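PDB 3ZVK: toxin of toxin-antitoxin system from Rickettsia felis, which cleaves single-stranded RNA as the magnesium-dependent toxin of the VapBC2 toxin-antitoxin pair, whose VapB2 partner forms a complex with it. Local coordinates for residues Tyr3-Asn8 against Asn32-Ser37; Ala108-Leu113 against Asn126-Asn131. The protein carries 1 engineered substitution. All blocks are in the same frame, centred on the assembly; numbering follows the deposited sequence.

Contact 1: residues Tyr3-Asn8 against Asn32-Ser37; sequences YMLGTN and NTIAIS. Engineered in segment 3-8: Gly6 (natural residue Asp).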
ATOM      1  N   TYR A   3     -23.513 -20.342   5.194  1.00 45.39           N
ATOM      2  CA  TYR A   3     -24.845 -19.937   5.603  1.00 43.31           C
ATOM      3  C   TYR A   3     -24.724 -18.477   6.015  1.00 46.29           C
ATOM      4  O   TYR A   3     -24.012 -18.174   6.967  1.00 46.94           O
ATOM      5  CB  TYR A   3     -25.344 -20.779   6.779  1.00 42.99           C
ATOM      6  CG  TYR A   3     -25.906 -22.115   6.355  1.00 45.21           C
ATOM      7  CD1 TYR A   3     -25.068 -23.202   6.119  1.00 46.13           C
ATOM      8  CD2 TYR A   3     -27.285 -22.293   6.165  1.00 46.91           C
ATOM      9  CE1 TYR A   3     -25.582 -24.437   5.720  1.00 48.81           C
ATOM     10  CE2 TYR A   3     -27.807 -23.523   5.776  1.00 44.76           C
ATOM     11  CZ  TYR A   3     -26.949 -24.601   5.567  1.00 53.80           C
ATOM     12  OH  TYR A   3     -27.422 -25.846   5.187  1.00 54.61           O
ATOM     13  N   MET A   4     -25.363 -17.569   5.280  1.00 41.05           N
ATOM     14  CA  MET A   4     -25.343 -16.142   5.607  1.00 38.90           C
ATOM     15  C   MET A   4     -26.662 -15.798   6.286  1.00 46.08           C
ATOM     16  O   MET A   4     -27.733 -16.162   5.773  1.00 48.06           O
ATOM     17  CB  MET A   4     -25.121 -15.284   4.352  1.00 40.72           C
ATOM     18  CG  MET A   4     -23.809 -15.568   3.677  1.00 44.49           C
ATOM     19  SD  MET A   4     -23.338 -14.430   2.373  1.00 49.43           S
ATOM     20  CE  MET A   4     -22.661 -13.113   3.351  1.00 44.13           C
ATOM     21  N   LEU A   5     -26.603 -15.166   7.467  1.00 41.49           N
ATOM     22  CA  LEU A   5     -27.849 -14.801   8.177  1.00 40.40           C
ATOM     23  C   LEU A   5     -28.305 -13.417   7.768  1.00 40.85           C
ATOM     24  O   LEU A   5     -27.480 -12.502   7.606  1.00 38.69           O
ATOM     25  CB  LEU A   5     -27.693 -14.854   9.717  1.00 39.38           C
ATOM     26  CG  LEU A   5     -26.934 -16.024  10.297  1.00 42.88           C
ATOM     27  CD1 LEU A   5     -26.605 -15.768  11.771  1.00 42.08           C
ATOM     28  CD2 LEU A   5     -27.706 -17.326  10.090  1.00 42.69           C
ATOM     29  N   GLY A   6     -29.605 -13.292   7.572  1.00 39.36           N
ATOM     30  CA  GLY A   6     -30.262 -12.032   7.227  1.00 39.93           C
ATOM     31  C   GLY A   6     -30.434 -11.183   8.471  1.00 44.72           C
ATOM     32  O   GLY A   6     -30.174 -11.644   9.589  1.00 45.00           O
ATOM     33  N   THR A   7     -30.858  -9.942   8.292  1.00 42.64           N
ATOM     34  CA  THR A   7     -31.011  -8.971   9.378  1.00 42.37           C
ATOM     35  C   THR A   7     -32.039  -9.431  10.414  1.00 47.43           C
ATOM     36  O   THR A   7     -31.745  -9.375  11.612  1.00 46.80           O
ATOM     37  CB  THR A   7     -31.302  -7.568   8.798  1.00 49.73           C
ATOM     38  OG1 THR A   7     -30.286  -7.265   7.833  1.00 49.50           O
ATOM     39  CG2 THR A   7     -31.330  -6.468   9.874  1.00 43.29           C
ATOM     40  N   ASN A   8     -33.227  -9.874   9.954  1.00 42.88           N
ATOM     41  CA  ASN A   8     -34.323 -10.347  10.794  1.00 43.15           C
ATOM     42  C   ASN A   8     -33.914 -11.496  11.695  1.00 48.77           C
ATOM     43  O   ASN A   8     -34.254 -11.460  12.870  1.00 50.00           O
ATOM     44  CB  ASN A   8     -35.546 -10.744   9.955  1.00 40.95           C
ATOM     45  CG  ASN A   8     -36.260  -9.684   9.155  1.00 54.41           C
ATOM     46  OD1 ASN A   8     -37.145 -10.023   8.377  1.00 48.24           O
ATOM     47  ND2 ASN A   8     -36.029  -8.396   9.370  1.00 54.25           N
ATOM     48  N   ASN A  32     -20.194 -26.416   8.392  1.00 48.28           N
ATOM     49  CA  ASN A  32     -20.411 -25.254   7.523  1.00 46.79           C
ATOM     50  C   ASN A  32     -19.901 -23.985   8.150  1.00 48.18           C
ATOM     51  O   ASN A  32     -19.574 -23.978   9.327  1.00 49.44           O
ATOM     52  CB  ASN A  32     -21.921 -25.110   7.187  1.00 44.35           C
ATOM     53  CG  ASN A  32     -22.563 -26.387   6.740  1.00 51.21           C
ATOM     54  OD1 ASN A  32     -22.411 -26.829   5.610  1.00 51.97           O
ATOM     55  ND2 ASN A  32     -23.223 -27.056   7.651  1.00 41.91           N
ATOM     56  N   THR A  33     -19.840 -22.902   7.365  1.00 42.26           N
ATOM     57  CA  THR A  33     -19.424 -21.574   7.807  1.00 38.92           C
ATOM     58  C   THR A  33     -20.645 -20.700   8.018  1.00 44.25           C
ATOM     59  O   THR A  33     -21.452 -20.515   7.100  1.00 44.65           O
ATOM     60  CB  THR A  33     -18.488 -20.930   6.763  1.00 43.70           C
ATOM     61  OG1 THR A  33     -17.339 -21.758   6.562  1.00 48.97           O
ATOM     62  CG2 THR A  33     -18.040 -19.533   7.161  1.00 36.75           C
ATOM     63  N   ILE A  34     -20.767 -20.145   9.234  1.00 41.04           N
ATOM     64  CA  ILE A  34     -21.814 -19.194   9.579  1.00 38.33           C
ATOM     65  C   ILE A  34     -21.255 -17.812   9.384  1.00 41.77           C
ATOM     66  O   ILE A  34     -20.210 -17.477   9.963  1.00 43.13           O
ATOM     67  CB  ILE A  34     -22.411 -19.430  10.978  1.00 40.18           C
ATOM     68  CG1 ILE A  34     -23.129 -20.839  10.986  1.00 42.36           C
ATOM     69  CG2 ILE A  34     -23.438 -18.287  11.294  1.00 36.60           C
ATOM     70  CD1 ILE A  34     -23.261 -21.414  12.275  1.00 54.74           C
ATOM     71  N   ALA A  35     -21.937 -17.008   8.545  1.00 36.67           N
ATOM     72  CA  ALA A  35     -21.512 -15.633   8.242  1.00 35.36           C
ATOM     73  C   ALA A  35     -22.637 -14.609   8.174  1.00 39.54           C
ATOM     74  O   ALA A  35     -23.817 -14.961   8.198  1.00 41.48           O
ATOM     75  CB  ALA A  35     -20.732 -15.629   6.936  1.00 36.74           C
ATOM     76  N   ILE A  36     -22.264 -13.326   8.113  1.00 37.23           N
ATOM     77  CA  ILE A  36     -23.150 -12.175   7.865  1.00 37.33           C
ATOM     78  C   ILE A  36     -22.464 -11.256   6.894  1.00 42.54           C
ATOM     79  O   ILE A  36     -21.242 -11.146   6.887  1.00 43.10           O
ATOM     80  CB  ILE A  36     -23.729 -11.384   9.087  1.00 39.40           C
ATOM     81  CG1 ILE A  36     -22.642 -10.705   9.943  1.00 38.52           C
ATOM     82  CG2 ILE A  36     -24.751 -12.203   9.895  1.00 39.73           C
ATOM     83  CD1 ILE A  36     -23.130  -9.518  10.757  1.00 41.38           C
ATOM     84  N   SER A  37     -23.245 -10.603   6.073  1.00 40.23           N
ATOM     85  CA  SER A  37     -22.767  -9.610   5.131  1.00 39.52           C
ATOM     86  C   SER A  37     -22.412  -8.379   5.959  1.00 42.43           C
ATOM     87  O   SER A  37     -23.044  -8.128   6.978  1.00 43.39           O
ATOM     88  CB  SER A  37     -23.905  -9.236   4.178  1.00 41.03           C
ATOM     89  OG  SER A  37     -23.462  -8.284   3.229  1.00 44.37           O
TER
HETATM   90  O   HOH W   1     -25.760 -11.899   5.555  1.00 28.18           O
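Tyr3 and Met4 pair in parallel with Ile34 and Ala35, at the middle of the PIN-domain sheet. Tyr3 N donates to Thr33 O at 2.8 Å, an almost straight bond (177°). Ala35 N then donates to Tyr3 O, and Leu5 N to Ala35 O. The Tyr3 ring leans on Asn32, with CE1 3.7 Å from Asn32 CG. The amide lies at the ring edge, OD1 in the ring plane, its own plane turned 71° from the ring. Its polar atoms are held elsewhere, OD1 by Met1 N and ND2 by Leu28 O. On the other face of the sheet, with Ala35, Met4 CB lies 4.1 Å from Ala35 O. Met4 CG follows at 4.5 Å from Ala35 CB. The chain then bends at the thioether (chi3 82°), which puts the tip, CE, 3.7 Å from Ser37 N. Leu5 packs separately, CB on Ile36 CG2 at 4.0 Å and CD1 against Ile34 CG2 at 4.1 Å. A water takes the next rung, donating to Leu5 O and accepting from Ser37 N. Gly6, an engineered replacement of Asp at a predicted magnesium site, follows at the helix N-cap. Direct backbone bonds thus give way to a water-mediated one where the strand ends, next to that site.

Contact 2: residues Ala108-Leu113 against Asn126-Asn131; sequences AENATL and NLILEN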
ATOM      1  N   ALA A 108     -23.880 -14.144  -4.820  1.00 50.50           N
ATOM      2  CA  ALA A 108     -22.474 -14.020  -5.215  1.00 51.55           C
ATOM      3  C   ALA A 108     -21.526 -14.965  -4.471  1.00 59.91           C
ATOM      4  O   ALA A 108     -20.514 -15.382  -5.048  1.00 62.45           O
ATOM      5  CB  ALA A 108     -22.013 -12.599  -5.052  1.00 50.60           C
ATOM      6  N   GLU A 109     -21.848 -15.307  -3.204  1.00 54.91           N
ATOM      7  CA  GLU A 109     -21.047 -16.229  -2.387  1.00 54.16           C
ATOM      8  C   GLU A 109     -21.517 -17.697  -2.532  1.00 58.34           C
ATOM      9  O   GLU A 109     -20.890 -18.606  -1.986  1.00 56.93           O
ATOM     10  CB  GLU A 109     -21.088 -15.805  -0.893  1.00 53.43           C
ATOM     11  CG  GLU A 109     -20.472 -14.449  -0.556  1.00 60.18           C
ATOM     12  CD  GLU A 109     -18.997 -14.204  -0.803  1.00 70.07           C
ATOM     13  OE1 GLU A 109     -18.260 -15.177  -1.065  1.00 58.94           O
ATOM     14  OE2 GLU A 109     -18.569 -13.029  -0.715  1.00 76.00           O
ATOM     15  N   ASN A 110     -22.622 -17.915  -3.261  1.00 57.15           N
ATOM     16  CA  ASN A 110     -23.287 -19.211  -3.453  1.00 58.48           C
ATOM     17  C   ASN A 110     -23.671 -19.798  -2.090  1.00 60.35           C
ATOM     18  O   ASN A 110     -23.439 -20.959  -1.799  1.00 61.35           O
ATOM     19  CB  ASN A 110     -22.467 -20.175  -4.317  1.00 60.97           C
ATOM     20  CG  ASN A 110     -23.370 -21.011  -5.164  1.00 95.14           C
ATOM     21  OD1 ASN A 110     -24.055 -21.928  -4.682  1.00 91.54           O
ATOM     22  ND2 ASN A 110     -23.480 -20.628  -6.433  1.00 92.79           N
ATOM     23  N   ALA A 111     -24.240 -18.945  -1.253  1.00 53.90           N
ATOM     24  CA  ALA A 111     -24.614 -19.225   0.117  1.00 51.10           C
ATOM     25  C   ALA A 111     -26.119 -19.426   0.291  1.00 53.62           C
ATOM     26  O   ALA A 111     -26.909 -18.953  -0.521  1.00 53.76           O
ATOM     27  CB  ALA A 111     -24.144 -18.061   1.001  1.00 48.84           C
ATOM     28  N   THR A 112     -26.503 -20.070   1.395  1.00 49.37           N
ATOM     29  CA  THR A 112     -27.891 -20.228   1.801  1.00 49.01           C
ATOM     30  C   THR A 112     -28.197 -19.003   2.660  1.00 54.16           C
ATOM     31  O   THR A 112     -27.476 -18.723   3.644  1.00 53.58           O
ATOM     32  CB  THR A 112     -28.098 -21.508   2.593  1.00 55.95           C
ATOM     33  OG1 THR A 112     -27.815 -22.637   1.763  1.00 63.19           O
ATOM     34  CG2 THR A 112     -29.504 -21.626   3.131  1.00 53.05           C
ATOM     35  N   LEU A 113     -29.245 -18.253   2.273  1.00 49.45           N
ATOM     36  CA  LEU A 113     -29.645 -17.081   3.038  1.00 46.80           C
ATOM     37  C   LEU A 113     -30.699 -17.490   4.042  1.00 48.81           C
ATOM     38  O   LEU A 113     -31.723 -18.069   3.675  1.00 51.03           O
ATOM     39  CB  LEU A 113     -30.131 -15.944   2.128  1.00 46.87           C
ATOM     40  CG  LEU A 113     -30.489 -14.606   2.794  1.00 49.73           C
ATOM     41  CD1 LEU A 113     -29.312 -13.988   3.552  1.00 46.57           C
ATOM     42  CD2 LEU A 113     -30.939 -13.651   1.757  1.00 54.53           C
ATOM     43  N   ASN A 126     -32.597 -17.433  -8.327  1.00 92.83           N
ATOM     44  CA  ASN A 126     -31.238 -17.949  -8.087  1.00 90.42           C
ATOM     45  C   ASN A 126     -30.768 -17.872  -6.613  1.00 84.44           C
ATOM     46  O   ASN A 126     -29.580 -18.089  -6.339  1.00 82.35           O
ATOM     47  CB  ASN A 126     -30.185 -17.333  -9.049  1.00 96.59           C
ATOM     48  CG  ASN A 126     -30.657 -17.022 -10.453  1.00133.77           C
ATOM     49  OD1 ASN A 126     -31.138 -17.886 -11.207  1.00133.02           O
ATOM     50  ND2 ASN A 126     -30.481 -15.770 -10.836  1.00127.07           N
ATOM     51  N   LEU A 127     -31.696 -17.610  -5.672  1.00 74.76           N
ATOM     52  CA  LEU A 127     -31.369 -17.504  -4.257  1.00 69.90           C
ATOM     53  C   LEU A 127     -31.804 -18.718  -3.452  1.00 70.95           C
ATOM     54  O   LEU A 127     -32.980 -19.071  -3.447  1.00 70.58           O
ATOM     55  CB  LEU A 127     -31.923 -16.187  -3.663  1.00 68.15           C
ATOM     56  CG  LEU A 127     -31.640 -15.891  -2.192  1.00 70.33           C
ATOM     57  CD1 LEU A 127     -30.299 -15.273  -2.001  1.00 68.90           C
ATOM     58  CD2 LEU A 127     -32.617 -14.931  -1.646  1.00 72.74           C
ATOM     59  N   ILE A 128     -30.839 -19.362  -2.776  1.00 66.72           N
ATOM     60  CA  ILE A 128     -31.097 -20.483  -1.868  1.00 65.95           C
ATOM     61  C   ILE A 128     -31.473 -19.868  -0.496  1.00 65.64           C
ATOM     62  O   ILE A 128     -30.744 -19.029   0.048  1.00 61.65           O
ATOM     63  CB  ILE A 128     -29.928 -21.499  -1.746  1.00 69.36           C
ATOM     64  CG1 ILE A 128     -29.161 -21.707  -3.092  1.00 72.22           C
ATOM     65  CG2 ILE A 128     -30.444 -22.822  -1.147  1.00 69.93           C
ATOM     66  CD1 ILE A 128     -27.582 -21.994  -2.955  1.00 79.93           C
ATOM     67  N   LEU A 129     -32.640 -20.261   0.017  1.00 62.57           N
ATOM     68  CA  LEU A 129     -33.206 -19.761   1.274  1.00 60.57           C
ATOM     69  C   LEU A 129     -33.496 -20.881   2.246  1.00 62.83           C
ATOM     70  O   LEU A 129     -33.743 -22.020   1.838  1.00 65.51           O
ATOM     71  CB  LEU A 129     -34.517 -18.999   1.001  1.00 61.07           C
ATOM     72  CG  LEU A 129     -34.759 -17.622   1.679  1.00 64.78           C
ATOM     73  CD1 LEU A 129     -33.810 -16.527   1.171  1.00 62.20           C
ATOM     74  CD2 LEU A 129     -36.183 -17.166   1.432  1.00 71.05           C
ATOM     75  N   GLU A 130     -33.484 -20.534   3.538  1.00 53.71           N
ATOM     76  CA  GLU A 130     -33.792 -21.428   4.640  1.00 51.80           C
ATOM     77  C   GLU A 130     -34.473 -20.558   5.687  1.00 54.36           C
ATOM     78  O   GLU A 130     -33.947 -19.528   6.087  1.00 50.83           O
ATOM     79  CB  GLU A 130     -32.546 -22.145   5.193  1.00 51.40           C
ATOM     80  CG  GLU A 130     -32.889 -23.318   6.083  1.00 52.04           C
ATOM     81  CD  GLU A 130     -31.716 -24.182   6.491  1.00 66.10           C
ATOM     82  OE1 GLU A 130     -31.260 -25.034   5.689  1.00 63.79           O
ATOM     83  OE2 GLU A 130     -31.337 -24.088   7.676  1.00 59.70           O
ATOM     84  N   ASN A 131     -35.694 -20.924   6.041  1.00 54.45           N
ATOM     85  CA  ASN A 131     -36.529 -20.209   6.989  1.00 54.46           C
ATOM     86  C   ASN A 131     -36.482 -20.868   8.362  1.00 57.57           C
ATOM     87  O   ASN A 131     -36.790 -22.067   8.481  1.00 59.28           O
ATOM     88  CB  ASN A 131     -37.982 -20.155   6.467  1.00 56.90           C
ATOM     89  CG  ASN A 131     -38.873 -19.144   7.151  1.00 80.89           C
ATOM     90  OD1 ASN A 131     -39.135 -19.208   8.362  1.00 73.72           O
ATOM     91  ND2 ASN A 131     -39.437 -18.241   6.362  1.00 75.42           N
TER
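The edge of the parallel PIN-domain sheet is formed here, where strand 128-131 pairs with strand 112-115. Leu113 supplies both direct backbone bonds. Its N donates to Ile128 O at 2.8 Å and 176°, and its O accepts from Glu130 N at 3.0 Å in a more bent bond (146°). The Leu113 side chain has CG anti to its own N (chi1 -176°), which carries it alongside Leu129. The two point the same way, and Leu113 CB lies 3.8 Å from Leu129 CD1. Leu127 comes across the tip of Leu113, with the two CD2 atoms 4.0 Å apart. Ile102 and Ala106 of helix 97-109 and Phe121 also pack on Leu113. Thr112 serves the opposite face. Its methyl CG2 rests on Glu130 CB at 3.7 Å, while OG1 meets Ile128 CG2 at 3.9 Å from a nearly perpendicular side chain. The Glu130 carboxylate turns to Trp132, which donates from NE1 to OE2. Before the strand, Asn110 has positive phi and ends helix 97-109 in a Schellman motif. Its OD1 touches Ile128 CD1 at 3.9 Å. The sheet is parallel with strand order 3-2-1-4-5, and 128-131 is its outermost strand on this side within the chain, as in the alpha/beta fold of PIN domains.

Contact 1 comes first along the chain and closes before contact 2 opens. Their centres are 10 Å apart, and both belong to one parallel sheet. Its strand order is 69-71, 33-37, 2-5, 112-115, 128-131. Contact 1 joins the second and third strands, and contact 2 the fourth and fifth. Strands 2-5 and 112-115 are neighbours and join the two contacts directly. Met4 N makes a probable hydrogen bond to Thr112 O at 2.9 Å, and the Tyr3 ring packs on the Thr112 methyl. Contact 1 holds Gly6, engineered from the Asp of a predicted magnesium site, and the Leu113 side chain of contact 2 comes within about 4 Å of it.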